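Local coordinates for protein Ser-thr phosphatase MSPP (Mycobacterium smegmatis, PDB 2JFR) that probably dephosphorylates phosphoserine and phosphothreonine in proteins as a metal-dependent phosphatase of the PPM (PP2C) family, at residues P114-R119 with M123-D128; V34-G39 with G222-T227; M2-S7 with V97-Q102; A55-A60 with D64-A69. One frame throughout, in Å; residues are numbered along the deposited sequence.

Contact 1. Residues P114-R119 with M123-D128; sequences PLYRIR and MEQLTD
Met-123 lays its methyl over the ring of Tyr-116. In the conformer described, one of two modelled, CE of Met-123 stands 3.5 Å from the centroid of the Tyr-116 ring, almost straight above its centre. Met-123 SD is more distant and also on that face, making a Met-aromatic contact. The methionine is extended throughout; with CG opposite the backbone N (chi1 -177°) it runs alongside Ile-118 before reaching the ring. Leu-115 and Leu-126 meet through their methyls. Next to the Tyr-116 ring, the amide of Gln-125 lies against the pyrrolidine of Pro-114, its CD 3.5 Å from Pro-114 CB. A water joins the polar ends of Tyr-116 and Gln-125, 2.6 Å from Tyr-116 OH and donating to Gln-125 OE1, while Gln-125 NE2 donates to Thr-127 O.

The backbones form a tight antiparallel hairpin. Arg-117 and Glu-124 are the hydrogen-bonded pair, with Arg-117 N to Glu-124 O at 2.9 Å and the return bond at 3.0 Å. Past the last bridge, Leu-126 N donates to Leu-115 O at 2.8 Å, and Leu-115 N turns to a side chain, Thr-127 OG1, at 3.1 Å. At the polar edge, in one of the two modelled conformers of Glu-124, Arg-117 NH2 meets Glu-124 OE2 at 2.7 Å in a salt bridge, the carboxylate plane nearly perpendicular to the guanidinium (87°).

Strand 122-125 is an outermost strand of its five-stranded sheet. Strand 115-119 pairs on its other side with strand 180-184, Met-123 packs against helix 194-201, and Leu-115 and Thr-127 face Val-107 of the second sheet.

Contact 2. Residues V34-G39 with G222-T227; sequences VADGFG and GSDNTT. With MN (manganese (II) ion), chain C; MG (magnesium ion), chain B.
The carboxylates of Asp-36 and Asp-224 meet at a manganese ion, each through one oxygen, OD2. Both of these oxygens bind the metal at 2.1 Å. Asp-36 OD2 and Asp-224 OD2 lie 4.2 Å apart, on nearly opposite sides of the manganese. The other oxygen of Asp-36, OD1, binds a magnesium ion at 2.0 Å, so this carboxylate bridges the two metals. CG of Asp-36 is anti to the backbone N (chi1 178°), which carries the group off the strand toward the ions. Gly-37 adds its carbonyl O to the magnesium at 2.1 Å, bringing it close to Asp-36 OD1 without any hydrogen bond.

A water bridges magnesium and manganese and is hydrogen-bonded to Asp-224 OD1 at 2.6 Å; a second magnesium-bound water donates to Asn-225 OD1. Such a water-bridged binuclear centre marks the PPM active site, and a phosphate lies beside Asp-224. Asp-186 completes the protein ligands of the manganese.

Farther along, Val-34 CG1 loosely meets CG2 of Thr-227; the hydroxyl of that threonine is hydrogen-bonded to Asp-23 and Thr-12. Strand 31-38, paired with strands 23-28 and 89-96, thus faces strand 226-233 of the other sheet, with the metals at the end of the interface.

Contact 3. Residues M2-S7 with V97-Q102; sequences MASVLS and VFEPGQ
Ser-4 and Glu-99 join side chains across the surface, the serine hydroxyl donating to Glu-99 OE2 at 2.6 Å. The bond enters on the syn lone pair of OE2, the side facing the other carboxylate oxygen, and OE1 stays 3.5 Å from Ser-4 OG. Conformation brings the two groups together. Glu-99 folds at chi2 (-62°), so its carboxylate curls back toward the serine instead of extending from the loop. Ser-4 keeps OG opposite its carbonyl carbon (chi1 -68°), directed at the carboxylate.

Beneath this polar link, Val-5 sets one methyl against the branched end of Val-97. CG2 of Val-5, the methyl lying beside the backbone N, reaches 3.8 Å from Val-97 CG1 and also nears Val-97 CB and CG2. The two valines belong to a larger apolar patch, since Val-5 touches Ile-231 and Val-97 touches Leu-233.

The loop carrying Glu-99 is bent by a short 3-10 segment, in which Gln-102 N donates to Glu-99 O at 3.0 Å. Ser-4 is tied by its backbone to Gly-234 at the chain end. With strand 5-13 at the border of one sheet and the 97-102 loop leaving strand 89-96 of the other, the contact joins the two sheets at one end of the beta sandwich of the PPM fold, away from the metal site.

Contact 4. Residues A55-A60 with D64-A69; sequences AGFAAA and DGLLEA
Two consecutive helices pack antiparallel here, through their smallest residues, on the outside of a beta sheet. The axes of segments 55-59 and 64-69 come within 8.0 Å and run at 156° to one another, close spacing that the glycines permit. Gly-56, with no side chain, lets the methyl of Ala-69 settle against its backbone, Ala-69 CB lying 3.8 Å from Gly-56 C and equally near the N of Phe-57. Nearer the connection, Gly-65 comes up to the backbone of Ala-60: its CA is 3.2 Å from Ala-60 O, a fairly straight CA-H...O contact of 157°.

This helical hairpin belongs to one of the two outer layers in the alpha-beta-beta-alpha sandwich of PPM phosphatases. On its inner side Phe-57 and Leu-66 pack side chain against side chain, crossing at a slant. Phe-57 CD1 touches Leu-66 CB at 3.9 Å, with the Leu-66 methyl CD1 equally close, and the ring is swung inward because its CG lies opposite the backbone N (chi1 -174°). Both residues rest on Leu-31 of strand 31-38, and Leu-66 also reaches Val-108 of strand 106-110.

The carbonyls of Gly-56 and Gly-65, both acceptors, are joined by one water that donates to each, at 2.8 Å from Gly-56 O and 2.7 Å from Gly-65 O. Gly-65 N is held in turn by Asp-62 OD1 from the connecting segment.

In the fold
Contacts 1, 2 and 3 all involve the sheet that runs from strand 5-13 to strand 122-125, contact 1 near one border and contact 3 at the other. Contacts 2 and 3 each link that sheet to the second one, and their centres lie about 28 Å apart on opposite sides of the chain's centre: contact 2 at the metal-bearing end, contact 3 far from it. Contact 4 belongs to the helices over the second sheet and touches contact 3 through Phe-57 and Phe-98. Along the chain, contacts 4 and 1 follow one another inside the loop closed by contact 2, whereas contacts 2 and 3 cross. Contact 2, its segments 183 residues apart, unites ligands of the metal centre.

Contact 1. Residues P114-R119 with M123-D128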
loop_
_atom_site.group_PDB
_atom_site.type_symbol
_atom_site.label_atom_id
_atom_site.label_comp_id
_atom_site.label_asym_id
_atom_site.label_seq_id
_atom_site.Cartn_x
_atom_site.Cartn_y
_atom_site.Cartn_z
ATOM N N PRO A 114 4.338 -0.163 -0.197
ATOM C CA PRO A 114 4.686 -1.591 -0.301
ATOM C C PRO A 114 3.811 -2.514 0.485
ATOM O O PRO A 114 3.181 -2.184 1.501
ATOM C CB PRO A 114 6.121 -1.662 0.188
ATOM C CG PRO A 114 6.620 -0.241 0.145
ATOM C CD PRO A 114 5.386 0.559 0.522
ATOM N N LEU A 115 3.837 -3.779 0.026
ATOM C CA LEU A 115 3.389 -4.923 0.798
ATOM C C LEU A 115 4.615 -5.623 1.386
ATOM O O LEU A 115 5.566 -5.907 0.673
ATOM C CB LEU A 115 2.648 -5.894 -0.097
ATOM C CG LEU A 115 2.288 -7.252 0.521
ATOM C CD1 LEU A 115 1.310 -7.082 1.644
ATOM C CD2 LEU A 115 1.771 -8.198 -0.550
ATOM N N TYR A 116 4.519 -5.940 2.666
ATOM C CA TYR A 116 5.521 -6.696 3.393
ATOM C C TYR A 116 4.918 -7.952 3.963
ATOM O O TYR A 116 3.731 -7.964 4.346
ATOM C CB TYR A 116 6.110 -5.907 4.568
ATOM C CG TYR A 116 6.574 -4.524 4.265
ATOM C CD1 TYR A 116 7.891 -4.232 3.976
ATOM C CD2 TYR A 116 5.658 -3.450 4.231
ATOM C CE1 TYR A 116 8.286 -2.908 3.702
ATOM C CE2 TYR A 116 6.031 -2.166 3.981
ATOM C CZ TYR A 116 7.339 -1.899 3.705
ATOM O OH TYR A 116 7.701 -0.590 3.426
ATOM N N ARG A 117 5.744 -8.976 4.097
ATOM C CA ARG A 117 5.392 -10.161 4.898
ATOM C C ARG A 117 6.282 -10.170 6.108
ATOM O O ARG A 117 7.472 -9.967 6.016
ATOM C CB ARG A 117 5.598 -11.429 4.120
ATOM C CG ARG A 117 5.154 -12.689 4.883
ATOM C CD ARG A 117 5.449 -13.973 4.129
ATOM N NE ARG A 117 6.883 -14.053 3.949
ATOM C CZ ARG A 117 7.510 -14.548 2.918
ATOM N NH1 ARG A 117 6.828 -15.184 1.994
ATOM N NH2 ARG A 117 8.817 -14.462 2.879
ATOM N N ILE A 118 5.642 -10.449 7.250
ATOM C CA ILE A 118 6.304 -10.582 8.533
ATOM C C ILE A 118 6.181 -12.030 8.926
ATOM O O ILE A 118 5.080 -12.542 9.121
ATOM C CB ILE A 118 5.657 -9.569 9.493
ATOM C CG1 ILE A 118 5.804 -8.181 8.899
ATOM C CG2 ILE A 118 6.208 -9.630 10.913
ATOM C CD1 ILE A 118 4.809 -7.147 9.338
ATOM N N ARG A 119 7.330 -12.723 8.998
ATOM C CA ARG A 119 7.382 -14.145 9.242
ATOM C C ARG A 119 8.595 -14.436 10.108
ATOM O O ARG A 119 9.706 -14.030 9.737
ATOM C CB ARG A 119 7.439 -14.940 7.913
ATOM C CG ARG A 119 7.667 -16.398 8.028
ATOM C CD ARG A 119 7.967 -17.016 6.623
ATOM N NE ARG A 119 6.662 -17.142 6.057
ATOM C CZ ARG A 119 6.493 -17.690 4.845
ATOM N NH1 ARG A 119 7.565 -18.056 4.140
ATOM N NH2 ARG A 119 5.257 -17.837 4.458
ATOM N N MET A 123 10.839 -9.022 8.471
ATOM C CA MET A 123 9.973 -8.195 7.657
ATOM C C MET A 123 10.579 -8.062 6.264
ATOM O O MET A 123 11.706 -7.559 6.217
ATOM C CB MET A 123 9.794 -6.811 8.323
ATOM C CG MET A 123 8.839 -5.870 7.571
ATOM S SD MET A 123 8.673 -4.326 8.578
ATOM C CE MET A 123 7.771 -3.355 7.432
ATOM N N GLU A 124 9.916 -8.501 5.222
ATOM C CA GLU A 124 10.536 -8.275 3.895
ATOM C C GLU A 124 9.451 -7.768 2.956
ATOM O O GLU A 124 8.266 -8.051 3.037
ATOM C CB GLU A 124 11.207 -9.552 3.392
ATOM C CG GLU A 124 10.159 -10.608 3.070
ATOM C CD GLU A 124 10.859 -11.803 2.416
ATOM O OE1 GLU A 124 11.258 -11.710 1.265
ATOM O OE2 GLU A 124 11.049 -12.870 3.035
ATOM N N GLN A 125 9.935 -6.925 2.086
ATOM C CA GLN A 125 9.097 -6.255 1.090
ATOM C C GLN A 125 8.891 -7.167 -0.093
ATOM O O GLN A 125 9.846 -7.657 -0.716
ATOM C CB GLN A 125 9.749 -4.948 0.657
ATOM C CG GLN A 125 8.892 -4.219 -0.382
ATOM C CD GLN A 125 9.325 -2.815 -0.626
ATOM O OE1 GLN A 125 9.866 -2.128 0.234
ATOM N NE2 GLN A 125 9.054 -2.362 -1.828
ATOM N N LEU A 126 7.640 -7.406 -0.460
ATOM C CA LEU A 126 7.301 -8.327 -1.523
ATOM C C LEU A 126 7.081 -7.700 -2.857
ATOM O O LEU A 126 7.201 -8.360 -3.887
ATOM C CB LEU A 126 6.011 -9.087 -1.169
ATOM C CG LEU A 126 6.060 -9.851 0.140
ATOM C CD1 LEU A 126 4.745 -10.606 0.302
ATOM C CD2 LEU A 126 7.240 -10.804 0.210
ATOM N N THR A 127 6.743 -6.433 -2.894
ATOM C CA THR A 127 6.409 -5.691 -4.084
ATOM C C THR A 127 7.593 -4.833 -4.548
ATOM O O THR A 127 8.457 -4.462 -3.767
ATOM C CB THR A 127 5.212 -4.779 -3.813
ATOM O OG1 THR A 127 5.434 -4.077 -2.588
ATOM C CG2 THR A 127 3.918 -5.565 -3.725
ATOM N N ASP A 128 7.579 -4.539 -5.827
ATOM C CA ASP A 128 8.530 -3.537 -6.357
ATOM C C ASP A 128 7.919 -2.157 -6.304
ATOM O O ASP A 128 6.685 -2.003 -6.454
ATOM C CB ASP A 128 8.875 -3.839 -7.813
ATOM C CG ASP A 128 9.383 -5.126 -8.241
ATOM O OD1 ASP A 128 10.021 -5.990 -7.602
ATOM O OD2 ASP A 128 9.150 -5.474 -9.457
HETATM O O HOH W 1 9.953 -0.107 2.188
#

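Contact 2. Residues V34-G39 with G222-T227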
loop_
_atom_site.group_PDB
_atom_site.type_symbol
_atom_site.label_atom_id
_atom_site.label_comp_id
_atom_site.label_asym_id
_atom_site.label_seq_id
_atom_site.Cartn_x
_atom_site.Cartn_y
_atom_site.Cartn_z
ATOM N N VAL A 34 -4.020 0.201 0.515
ATOM C CA VAL A 34 -3.527 1.550 0.789
ATOM C C VAL A 34 -3.381 2.281 -0.525
ATOM O O VAL A 34 -2.918 1.723 -1.512
ATOM C CB VAL A 34 -2.188 1.511 1.550
ATOM C CG1 VAL A 34 -1.562 2.901 1.690
ATOM C CG2 VAL A 34 -2.353 0.844 2.897
ATOM N N ALA A 35 -3.738 3.566 -0.486
ATOM C CA ALA A 35 -3.552 4.467 -1.629
ATOM C C ALA A 35 -2.893 5.742 -1.111
ATOM O O ALA A 35 -3.418 6.378 -0.207
ATOM C CB ALA A 35 -4.883 4.774 -2.290
ATOM N N ASP A 36 -1.759 6.087 -1.687
ATOM C CA ASP A 36 -1.025 7.296 -1.300
ATOM C C ASP A 36 -1.179 8.317 -2.414
ATOM O O ASP A 36 -0.580 8.201 -3.486
ATOM C CB ASP A 36 0.456 6.953 -1.090
ATOM C CG ASP A 36 1.308 8.162 -0.741
ATOM O OD1 ASP A 36 0.779 9.288 -0.885
ATOM O OD2 ASP A 36 2.464 7.947 -0.339
ATOM N N GLY A 37 -2.026 9.307 -2.166
ATOM C CA GLY A 37 -2.250 10.360 -3.138
ATOM C C GLY A 37 -1.122 11.355 -3.171
ATOM O O GLY A 37 -0.417 11.571 -2.201
ATOM N N PHE A 38 -1.017 12.034 -4.313
ATOM C CA PHE A 38 -0.075 13.095 -4.521
ATOM C C PHE A 38 -0.718 14.208 -5.331
ATOM O O PHE A 38 -1.657 13.954 -6.095
ATOM C CB PHE A 38 1.221 12.636 -5.199
ATOM C CG PHE A 38 1.091 12.223 -6.630
ATOM C CD1 PHE A 38 1.195 13.169 -7.659
ATOM C CD2 PHE A 38 0.832 10.877 -6.937
ATOM C CE1 PHE A 38 1.072 12.840 -8.973
ATOM C CE2 PHE A 38 0.723 10.567 -8.335
ATOM C CZ PHE A 38 0.836 11.584 -9.302
ATOM N N GLY A 39 -0.139 15.376 -5.246
ATOM C CA GLY A 39 -0.568 16.534 -5.978
ATOM C C GLY A 39 -1.611 17.325 -5.193
ATOM O O GLY A 39 -2.034 16.981 -4.106
ATOM N N GLY A 222 7.995 12.376 11.067
ATOM C CA GLY A 222 6.675 12.487 10.470
ATOM C C GLY A 222 6.684 13.334 9.219
ATOM O O GLY A 222 5.710 14.045 8.945
ATOM N N SER A 223 7.721 13.218 8.373
ATOM C CA SER A 223 7.832 14.059 7.194
ATOM C C SER A 223 6.727 13.810 6.185
ATOM O O SER A 223 6.463 14.691 5.374
ATOM C CB SER A 223 9.187 13.893 6.517
ATOM O OG SER A 223 9.410 12.584 6.089
ATOM N N ASP A 224 6.144 12.624 6.191
ATOM C CA ASP A 224 5.068 12.270 5.293
ATOM C C ASP A 224 3.909 11.725 6.105
ATOM O O ASP A 224 4.045 11.369 7.261
ATOM C CB ASP A 224 5.520 11.271 4.223
ATOM C CG ASP A 224 4.628 11.066 3.046
ATOM O OD1 ASP A 224 3.620 11.823 2.893
ATOM O OD2 ASP A 224 4.973 10.166 2.185
ATOM N N ASN A 225 2.760 11.663 5.456
ATOM C CA ASN A 225 1.670 10.830 5.919
ATOM C C ASN A 225 2.117 9.370 6.000
ATOM O O ASN A 225 2.843 8.928 5.108
ATOM C CB ASN A 225 0.529 10.908 4.903
ATOM C CG ASN A 225 0.087 12.282 4.475
ATOM O OD1 ASN A 225 -0.327 12.453 3.324
ATOM N ND2 ASN A 225 0.111 13.276 5.337
ATOM N N THR A 226 1.688 8.671 7.034
ATOM C CA THR A 226 1.950 7.234 7.156
ATOM C C THR A 226 0.653 6.513 7.371
ATOM O O THR A 226 -0.110 6.872 8.274
ATOM C CB THR A 226 2.939 6.963 8.338
ATOM O OG1 THR A 226 4.175 7.606 8.052
ATOM C CG2 THR A 226 3.194 5.473 8.484
ATOM N N THR A 227 0.420 5.483 6.599
ATOM C CA THR A 227 -0.791 4.663 6.686
ATOM C C THR A 227 -0.386 3.224 6.603
ATOM O O THR A 227 0.411 2.853 5.747
ATOM C CB THR A 227 -1.742 5.058 5.561
ATOM O OG1 THR A 227 -2.027 6.445 5.698
ATOM C CG2 THR A 227 -3.054 4.281 5.593
HETATM MN MN MN C . 3.752 9.195 0.754
HETATM MG MG MG B . 0.996 11.267 -0.716
HETATM O O HOH W 2 2.714 11.139 0.519
HETATM O O HOH W 3 -0.214 11.010 0.947
HETATM O O HOH W 4 0.866 13.315 -0.460
HETATM O O HOH W 5 2.433 11.344 -2.170
HETATM O O HOH W 6 4.760 9.847 -0.913
#

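Contact 3. Residues M2-S7 with V97-Q102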
loop_
_atom_site.group_PDB
_atom_site.type_symbol
_atom_site.label_atom_id
_atom_site.label_comp_id
_atom_site.label_asym_id
_atom_site.label_seq_id
_atom_site.Cartn_x
_atom_site.Cartn_y
_atom_site.Cartn_z
ATOM N N MET A 2 -8.812 -22.723 12.021
ATOM C CA MET A 2 -8.724 -21.291 11.945
ATOM C C MET A 2 -9.121 -20.748 10.596
ATOM O O MET A 2 -8.860 -21.369 9.545
ATOM C CB MET A 2 -7.307 -20.814 12.289
ATOM C CG MET A 2 -6.754 -21.339 13.623
ATOM S SD MET A 2 -7.795 -21.084 15.053
ATOM C CE MET A 2 -7.847 -19.303 15.142
ATOM N N ALA A 3 -9.682 -19.576 10.593
ATOM C CA ALA A 3 -9.954 -18.773 9.399
ATOM C C ALA A 3 -8.658 -18.349 8.700
ATOM O O ALA A 3 -7.609 -18.242 9.321
ATOM C CB ALA A 3 -10.724 -17.553 9.765
ATOM N N SER A 4 -8.773 -18.014 7.444
ATOM C CA SER A 4 -7.621 -17.508 6.705
ATOM C C SER A 4 -7.183 -16.153 7.210
ATOM O O SER A 4 -5.972 -15.908 7.248
ATOM C CB SER A 4 -7.946 -17.465 5.233
ATOM O OG SER A 4 -8.080 -18.779 4.738
ATOM N N VAL A 5 -8.084 -15.293 7.542
ATOM C CA VAL A 5 -7.786 -13.996 8.149
ATOM C C VAL A 5 -8.290 -14.087 9.591
ATOM O O VAL A 5 -9.471 -14.234 9.836
ATOM C CB VAL A 5 -8.380 -12.804 7.421
ATOM C CG1 VAL A 5 -8.112 -11.539 8.152
ATOM C CG2 VAL A 5 -7.861 -12.768 5.961
ATOM N N LEU A 6 -7.377 -13.915 10.524
ATOM C CA LEU A 6 -7.717 -13.886 11.954
ATOM C C LEU A 6 -8.185 -12.543 12.356
ATOM O O LEU A 6 -9.183 -12.383 13.046
ATOM C CB LEU A 6 -6.553 -14.340 12.764
ATOM C CG LEU A 6 -5.999 -15.711 12.476
ATOM C CD1 LEU A 6 -4.864 -16.049 13.405
ATOM C CD2 LEU A 6 -7.121 -16.755 12.611
ATOM N N SER A 7 -7.444 -11.475 11.979
ATOM C CA SER A 7 -7.902 -10.140 12.248
ATOM C C SER A 7 -7.023 -9.187 11.424
ATOM O O SER A 7 -6.070 -9.573 10.765
ATOM C CB SER A 7 -7.857 -9.788 13.709
ATOM O OG SER A 7 -6.533 -9.494 14.092
ATOM N N VAL A 97 -7.230 -11.576 0.069
ATOM C CA VAL A 97 -6.830 -12.822 0.717
ATOM C C VAL A 97 -7.767 -13.936 0.241
ATOM O O VAL A 97 -8.601 -14.455 0.999
ATOM C CB VAL A 97 -6.751 -12.709 2.236
ATOM C CG1 VAL A 97 -6.134 -13.950 2.807
ATOM C CG2 VAL A 97 -5.965 -11.460 2.650
ATOM N N PHE A 98 -7.654 -14.266 -1.032
ATOM C CA PHE A 98 -8.445 -15.340 -1.617
ATOM C C PHE A 98 -8.054 -16.700 -1.049
ATOM O O PHE A 98 -6.890 -16.940 -0.733
ATOM C CB PHE A 98 -8.220 -15.401 -3.118
ATOM C CG PHE A 98 -8.667 -14.222 -3.928
ATOM C CD1 PHE A 98 -10.000 -13.850 -3.934
ATOM C CD2 PHE A 98 -7.781 -13.508 -4.711
ATOM C CE1 PHE A 98 -10.412 -12.788 -4.720
ATOM C CE2 PHE A 98 -8.183 -12.472 -5.544
ATOM C CZ PHE A 98 -9.516 -12.138 -5.533
ATOM N N GLU A 99 -9.050 -17.565 -0.992
ATOM C CA GLU A 99 -8.816 -18.976 -0.739
ATOM C C GLU A 99 -8.088 -19.609 -1.915
ATOM O O GLU A 99 -8.088 -19.091 -3.040
ATOM C CB GLU A 99 -10.149 -19.697 -0.507
ATOM C CG GLU A 99 -10.833 -19.231 0.749
ATOM C CD GLU A 99 -10.013 -19.508 1.984
ATOM O OE1 GLU A 99 -9.698 -20.683 2.262
ATOM O OE2 GLU A 99 -9.617 -18.553 2.676
ATOM N N PRO A 100 -7.495 -20.798 -1.733
ATOM C CA PRO A 100 -6.846 -21.504 -2.833
ATOM C C PRO A 100 -7.710 -21.688 -4.045
ATOM O O PRO A 100 -7.227 -21.611 -5.186
ATOM C CB PRO A 100 -6.441 -22.844 -2.186
ATOM C CG PRO A 100 -6.263 -22.499 -0.775
ATOM C CD PRO A 100 -7.321 -21.484 -0.435
ATOM N N GLY A 101 -9.025 -21.952 -3.871
ATOM C CA GLY A 101 -9.889 -22.163 -4.987
ATOM C C GLY A 101 -10.030 -20.981 -5.891
ATOM O O GLY A 101 -10.354 -21.116 -7.065
ATOM N N GLN A 102 -9.760 -19.762 -5.380
ATOM C CA GLN A 102 -9.738 -18.548 -6.167
ATOM C C GLN A 102 -8.317 -18.105 -6.486
ATOM O O GLN A 102 -8.115 -16.959 -6.905
ATOM C CB GLN A 102 -10.525 -17.441 -5.451
ATOM C CG GLN A 102 -12.033 -17.697 -5.463
ATOM C CD GLN A 102 -12.768 -16.453 -5.136
ATOM O OE1 GLN A 102 -12.680 -15.948 -3.999
ATOM N NE2 GLN A 102 -13.445 -15.856 -6.111
#

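Contact 4. Residues A55-A60 with D64-A69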
loop_
_atom_site.group_PDB
_atom_site.type_symbol
_atom_site.label_atom_id
_atom_site.label_comp_id
_atom_site.label_asym_id
_atom_site.label_seq_id
_atom_site.Cartn_x
_atom_site.Cartn_y
_atom_site.Cartn_z
ATOM N N ALA A 55 -16.196 -0.825 -4.541
ATOM C CA ALA A 55 -17.435 -1.164 -5.254
ATOM C C ALA A 55 -17.202 -2.162 -6.327
ATOM O O ALA A 55 -18.023 -3.072 -6.516
ATOM C CB ALA A 55 -17.970 0.150 -5.795
ATOM N N GLY A 56 -16.118 -2.046 -7.071
ATOM C CA GLY A 56 -15.867 -2.952 -8.154
ATOM C C GLY A 56 -15.562 -4.355 -7.643
ATOM O O GLY A 56 -16.018 -5.341 -8.252
ATOM N N PHE A 57 -14.814 -4.463 -6.572
ATOM C CA PHE A 57 -14.507 -5.792 -6.033
ATOM C C PHE A 57 -15.771 -6.448 -5.481
ATOM O O PHE A 57 -15.990 -7.621 -5.689
ATOM C CB PHE A 57 -13.429 -5.671 -4.966
ATOM C CG PHE A 57 -12.964 -7.029 -4.486
ATOM C CD1 PHE A 57 -12.159 -7.794 -5.317
ATOM C CD2 PHE A 57 -13.319 -7.507 -3.243
ATOM C CE1 PHE A 57 -11.715 -9.053 -4.855
ATOM C CE2 PHE A 57 -12.875 -8.756 -2.776
ATOM C CZ PHE A 57 -12.062 -9.519 -3.604
ATOM N N ALA A 58 -16.624 -5.649 -4.841
ATOM C CA ALA A 58 -17.865 -6.214 -4.333
ATOM C C ALA A 58 -18.733 -6.756 -5.433
ATOM O O ALA A 58 -19.453 -7.744 -5.260
ATOM C CB ALA A 58 -18.645 -5.121 -3.591
ATOM N N ALA A 59 -18.710 -6.124 -6.599
ATOM C CA ALA A 59 -19.478 -6.571 -7.733
ATOM C C ALA A 59 -18.897 -7.812 -8.372
ATOM O O ALA A 59 -19.610 -8.531 -9.080
ATOM C CB ALA A 59 -19.572 -5.465 -8.758
ATOM N N ALA A 60 -17.636 -8.105 -8.177
ATOM C CA ALA A 60 -16.965 -9.210 -8.822
ATOM C C ALA A 60 -15.762 -9.647 -8.017
ATOM O O ALA A 60 -14.613 -9.326 -8.363
ATOM C CB ALA A 60 -16.598 -8.870 -10.254
ATOM N N ASP A 64 -10.024 -11.578 -11.605
ATOM C CA ASP A 64 -10.300 -10.706 -12.742
ATOM C C ASP A 64 -11.113 -9.491 -12.333
ATOM O O ASP A 64 -10.915 -8.401 -12.850
ATOM C CB ASP A 64 -11.090 -11.479 -13.796
ATOM C CG ASP A 64 -10.217 -12.418 -14.604
ATOM O OD1 ASP A 64 -8.993 -12.382 -14.496
ATOM O OD2 ASP A 64 -10.793 -13.198 -15.405
ATOM N N GLY A 65 -12.022 -9.684 -11.370
ATOM C CA GLY A 65 -12.808 -8.587 -10.857
ATOM C C GLY A 65 -12.018 -7.569 -10.126
ATOM O O GLY A 65 -12.287 -6.362 -10.201
ATOM N N LEU A 66 -11.025 -8.006 -9.396
ATOM C CA LEU A 66 -10.108 -7.099 -8.715
ATOM C C LEU A 66 -9.328 -6.299 -9.715
ATOM O O LEU A 66 -9.193 -5.076 -9.589
ATOM C CB LEU A 66 -9.176 -7.891 -7.783
ATOM C CG LEU A 66 -8.118 -7.076 -7.055
ATOM C CD1 LEU A 66 -8.774 -6.017 -6.212
ATOM C CD2 LEU A 66 -7.203 -7.964 -6.255
ATOM N N LEU A 67 -8.813 -6.968 -10.730
ATOM C CA LEU A 67 -8.055 -6.254 -11.761
ATOM C C LEU A 67 -8.930 -5.250 -12.483
ATOM O O LEU A 67 -8.514 -4.119 -12.778
ATOM C CB LEU A 67 -7.377 -7.210 -12.737
ATOM C CG LEU A 67 -6.290 -8.035 -12.112
ATOM C CD1 LEU A 67 -5.899 -9.159 -13.059
ATOM C CD2 LEU A 67 -5.098 -7.157 -11.781
ATOM N N GLU A 68 -10.166 -5.635 -12.794
ATOM C CA GLU A 68 -11.150 -4.734 -13.412
ATOM C C GLU A 68 -11.419 -3.525 -12.508
ATOM O O GLU A 68 -11.530 -2.408 -12.983
ATOM C CB GLU A 68 -12.441 -5.443 -13.750
ATOM C CG GLU A 68 -13.425 -4.568 -14.509
ATOM C CD GLU A 68 -12.971 -3.808 -15.699
ATOM O OE1 GLU A 68 -11.996 -4.089 -16.435
ATOM O OE2 GLU A 68 -13.650 -2.798 -16.058
ATOM N N ALA A 69 -11.528 -3.780 -11.215
ATOM C CA ALA A 69 -11.819 -2.700 -10.263
ATOM C C ALA A 69 -10.676 -1.713 -10.211
ATOM O O ALA A 69 -10.902 -0.508 -10.089
ATOM C CB ALA A 69 -12.094 -3.293 -8.902
HETATM O O HOH W 7 -14.797 -5.417 -10.801
#